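Local coordinates for KaiC-like domain-containing protein (Pyrococcus horikoshii, PDB 3BS4), which is of unknown function but carries a KaiC-like domain, so a relationship to the RecA-like nucleotide-binding proteins is probable, at residues Y40-K45 / Y142-S147. Numbering follows the deposited sequence.
Sequences YILSRK and YGFAIS
Lys45 and Tyr142 both hold CG anti to the carbonyl carbon, and a bend at chi2 of Lys45 (-57°) lays the lysine chain over one face of the tyrosine ring. CD of Lys45 sits 3.9 Å from the centroid of the Tyr142 ring, a CH-pi contact offset toward the rim. Farther along, CE rides above CZ, and NZ of Lys45 ends as a hydrogen-bond donor to OH of Tyr142 at 3.1 Å. The ammonium also forms a salt bridge with Glu6 and a hydrogen bond with the carbonyl of Ser4, so its buried charge is probably balanced largely by Glu6 and the N-terminal segment is tied in.

One helical turn back, Leu42 has CG anti to its own N (chi1 171°), which swings CD1 over a face of Phe144, 3.8 Å from that ring's centroid. CG2 of Ile41 lies 4.4 Å from CE1 of Phe144 at the ring's edge, and CG of Lys45 as far from its CZ. Beyond it, CD2 of Leu42 touches CD1 of Ile146 at 4.2 Å.

The axes of 40-45 and 142-146 run roughly antiparallel, at 150°. Segment 40-45 belongs to helix 34-47, which packs on one face of the central parallel sheet as in an alpha/beta fold, consistent with the RecA-like domain of KaiC relatives. Strand 141-146 lies between the parallel strands 51-56 and 184-190; Val52 and Met54 from the first extend the Leu42 contact, while Phe186 from the second stacks with Phe144.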
ATOM      1  N   TYR A  40     -10.272   2.024   1.120  1.00 18.26           N
ATOM      2  CA  TYR A  40     -11.403   1.524   0.351  1.00 18.95           C
ATOM      3  C   TYR A  40     -10.981   0.468  -0.668  1.00 18.99           C
ATOM      4  O   TYR A  40     -11.561  -0.617  -0.722  1.00 18.96           O
ATOM      5  CB  TYR A  40     -12.125   2.685  -0.327  1.00 19.01           C
ATOM      6  CG  TYR A  40     -13.287   2.228  -1.165  1.00 20.69           C
ATOM      7  CD1 TYR A  40     -14.509   1.914  -0.572  1.00 22.09           C
ATOM      8  CD2 TYR A  40     -13.151   2.082  -2.553  1.00 21.06           C
ATOM      9  CE1 TYR A  40     -15.576   1.478  -1.342  1.00 23.69           C
ATOM     10  CE2 TYR A  40     -14.227   1.645  -3.341  1.00 22.66           C
ATOM     11  CZ  TYR A  40     -15.430   1.346  -2.713  1.00 22.82           C
ATOM     12  OH  TYR A  40     -16.493   0.900  -3.474  1.00 25.28           O
ATOM     13  N   ILE A  41      -9.961   0.779  -1.462  1.00 18.08           N
ATOM     14  CA  ILE A  41      -9.432  -0.162  -2.443  1.00 18.20           C
ATOM     15  C   ILE A  41      -9.011  -1.475  -1.777  1.00 18.89           C
ATOM     16  O   ILE A  41      -9.377  -2.561  -2.242  1.00 19.31           O
ATOM     17  CB  ILE A  41      -8.275   0.470  -3.235  1.00 19.15           C
ATOM     18  CG1 ILE A  41      -8.806   1.648  -4.065  1.00 19.47           C
ATOM     19  CG2 ILE A  41      -7.591  -0.568  -4.137  1.00 18.01           C
ATOM     20  CD1 ILE A  41      -7.729   2.445  -4.779  1.00 21.09           C
ATOM     21  N   LEU A  42      -8.255  -1.363  -0.688  1.00 17.91           N
ATOM     22  CA  LEU A  42      -7.816  -2.527   0.083  1.00 19.34           C
ATOM     23  C   LEU A  42      -9.012  -3.383   0.531  1.00 18.66           C
ATOM     24  O   LEU A  42      -9.021  -4.615   0.343  1.00 19.30           O
ATOM     25  CB  LEU A  42      -7.031  -2.046   1.315  1.00 18.70           C
ATOM     26  CG  LEU A  42      -6.612  -3.030   2.416  1.00 21.81           C
ATOM     27  CD1 LEU A  42      -5.917  -4.214   1.836  1.00 23.70           C
ATOM     28  CD2 LEU A  42      -5.697  -2.321   3.417  1.00 21.23           C
ATOM     29  N   SER A  43     -10.026  -2.728   1.097  1.00 19.36           N
ATOM     30  CA  SER A  43     -11.205  -3.448   1.567  1.00 20.27           C
ATOM     31  C   SER A  43     -11.886  -4.191   0.406  1.00 20.54           C
ATOM     32  O   SER A  43     -12.372  -5.317   0.585  1.00 21.38           O
ATOM     33  CB  SER A  43     -12.184  -2.502   2.267  1.00 20.46           C
ATOM     34  OG  SER A  43     -12.869  -1.679   1.342  1.00 22.08           O
ATOM     35  N   ARG A  44     -11.899  -3.590  -0.779  1.00 20.62           N
ATOM     36  CA  ARG A  44     -12.546  -4.216  -1.936  1.00 21.85           C
ATOM     37  C   ARG A  44     -11.761  -5.419  -2.444  1.00 21.45           C
ATOM     38  O   ARG A  44     -12.359  -6.408  -2.857  1.00 22.55           O
ATOM     39  CB  ARG A  44     -12.756  -3.207  -3.066  1.00 22.53           C
ATOM     40  CG  ARG A  44     -13.788  -2.138  -2.743  1.00 25.75           C
ATOM     41  CD  ARG A  44     -15.150  -2.520  -3.296  1.00 33.72           C
ATOM     42  NE  ARG A  44     -15.083  -2.697  -4.749  1.00 38.03           N
ATOM     43  CZ  ARG A  44     -16.137  -2.696  -5.564  1.00 41.34           C
ATOM     44  NH1 ARG A  44     -17.359  -2.513  -5.080  1.00 42.40           N
ATOM     45  NH2 ARG A  44     -15.964  -2.867  -6.870  1.00 42.84           N
ATOM     46  N   LYS A  45     -10.429  -5.343  -2.399  1.00 21.13           N
ATOM     47  CA  LYS A  45      -9.610  -6.472  -2.851  1.00 20.52           C
ATOM     48  C   LYS A  45      -9.768  -7.656  -1.896  1.00 21.10           C
ATOM     49  O   LYS A  45      -9.815  -8.815  -2.338  1.00 21.87           O
ATOM     50  CB  LYS A  45      -8.131  -6.076  -3.002  1.00 20.36           C
ATOM     51  CG  LYS A  45      -7.890  -4.975  -4.027  1.00 20.48           C
ATOM     52  CD  LYS A  45      -8.424  -5.370  -5.392  1.00 22.02           C
ATOM     53  CE  LYS A  45      -7.938  -4.453  -6.504  1.00 24.77           C
ATOM     54  NZ  LYS A  45      -8.605  -4.790  -7.802  1.00 24.59           N
ATOM     55  N   TYR A 142      -2.122  -8.799  -3.929  1.00 17.70           N
ATOM     56  CA  TYR A 142      -1.897  -7.359  -3.816  1.00 18.18           C
ATOM     57  C   TYR A 142      -1.059  -7.096  -2.591  1.00 17.77           C
ATOM     58  O   TYR A 142      -1.205  -7.794  -1.597  1.00 18.82           O
ATOM     59  CB  TYR A 142      -3.223  -6.623  -3.660  1.00 18.74           C
ATOM     60  CG  TYR A 142      -4.083  -6.721  -4.884  1.00 18.87           C
ATOM     61  CD1 TYR A 142      -3.892  -5.854  -5.957  1.00 17.94           C
ATOM     62  CD2 TYR A 142      -5.088  -7.694  -4.982  1.00 18.92           C
ATOM     63  CE1 TYR A 142      -4.694  -5.946  -7.110  1.00 18.30           C
ATOM     64  CE2 TYR A 142      -5.873  -7.793  -6.122  1.00 18.59           C
ATOM     65  CZ  TYR A 142      -5.681  -6.921  -7.173  1.00 19.14           C
ATOM     66  OH  TYR A 142      -6.481  -7.007  -8.296  1.00 21.91           O
ATOM     67  N   GLY A 143      -0.198  -6.081  -2.657  1.00 16.51           N
ATOM     68  CA  GLY A 143       0.515  -5.603  -1.466  1.00 16.03           C
ATOM     69  C   GLY A 143       0.139  -4.165  -1.192  1.00 14.80           C
ATOM     70  O   GLY A 143      -0.164  -3.396  -2.124  1.00 15.12           O
ATOM     71  N   PHE A 144       0.122  -3.815   0.092  1.00 14.15           N
ATOM     72  CA  PHE A 144      -0.131  -2.428   0.515  1.00 14.12           C
ATOM     73  C   PHE A 144       0.904  -2.036   1.533  1.00 14.77           C
ATOM     74  O   PHE A 144       1.096  -2.783   2.499  1.00 15.12           O
ATOM     75  CB  PHE A 144      -1.520  -2.315   1.144  1.00 15.44           C
ATOM     76  CG  PHE A 144      -2.638  -2.535   0.159  1.00 15.38           C
ATOM     77  CD1 PHE A 144      -3.282  -1.452  -0.420  1.00 16.85           C
ATOM     78  CD2 PHE A 144      -3.026  -3.825  -0.214  1.00 16.43           C
ATOM     79  CE1 PHE A 144      -4.297  -1.633  -1.356  1.00 17.89           C
ATOM     80  CE2 PHE A 144      -4.052  -4.020  -1.159  1.00 16.79           C
ATOM     81  CZ  PHE A 144      -4.685  -2.922  -1.725  1.00 17.89           C
ATOM     82  N   ALA A 145       1.587  -0.904   1.331  1.00 13.67           N
ATOM     83  CA  ALA A 145       2.543  -0.395   2.344  1.00 13.98           C
ATOM     84  C   ALA A 145       2.007   0.909   2.939  1.00 14.20           C
ATOM     85  O   ALA A 145       1.930   1.930   2.233  1.00 15.18           O
ATOM     86  CB  ALA A 145       3.934  -0.162   1.721  1.00 13.99           C
ATOM     87  N   ILE A 146       1.639   0.834   4.225  1.00 14.66           N
ATOM     88  CA  ILE A 146       0.941   1.917   4.897  0.50 14.55           C
ATOM     89  C   ILE A 146       1.746   2.352   6.125  1.00 14.05           C
ATOM     90  O   ILE A 146       1.667   1.731   7.182  1.00 13.68           O
ATOM     91  CB  ILE A 146      -0.493   1.515   5.322  0.50 14.89           C
ATOM     92  CG1 ILE A 146      -1.256   0.863   4.154  0.50 15.85           C
ATOM     93  CG2 ILE A 146      -1.235   2.737   5.859  0.50 15.23           C
ATOM     94  CD1 ILE A 146      -2.555   0.172   4.543  0.50 15.33           C
ATOM     95  N   SER A 147       2.563   3.397   5.987  1.00 13.96           N
ATOM     96  CA  SER A 147       2.830   4.141   4.771  1.00 13.70           C
ATOM     97  C   SER A 147       4.300   4.425   4.626  1.00 14.23           C
ATOM     98  O   SER A 147       5.062   4.281   5.598  1.00 14.72           O
ATOM     99  CB  SER A 147       2.240   5.559   4.965  1.00 14.58           C
ATOM    100  OG  SER A 147       0.837   5.487   5.206  1.00 16.79           O
TER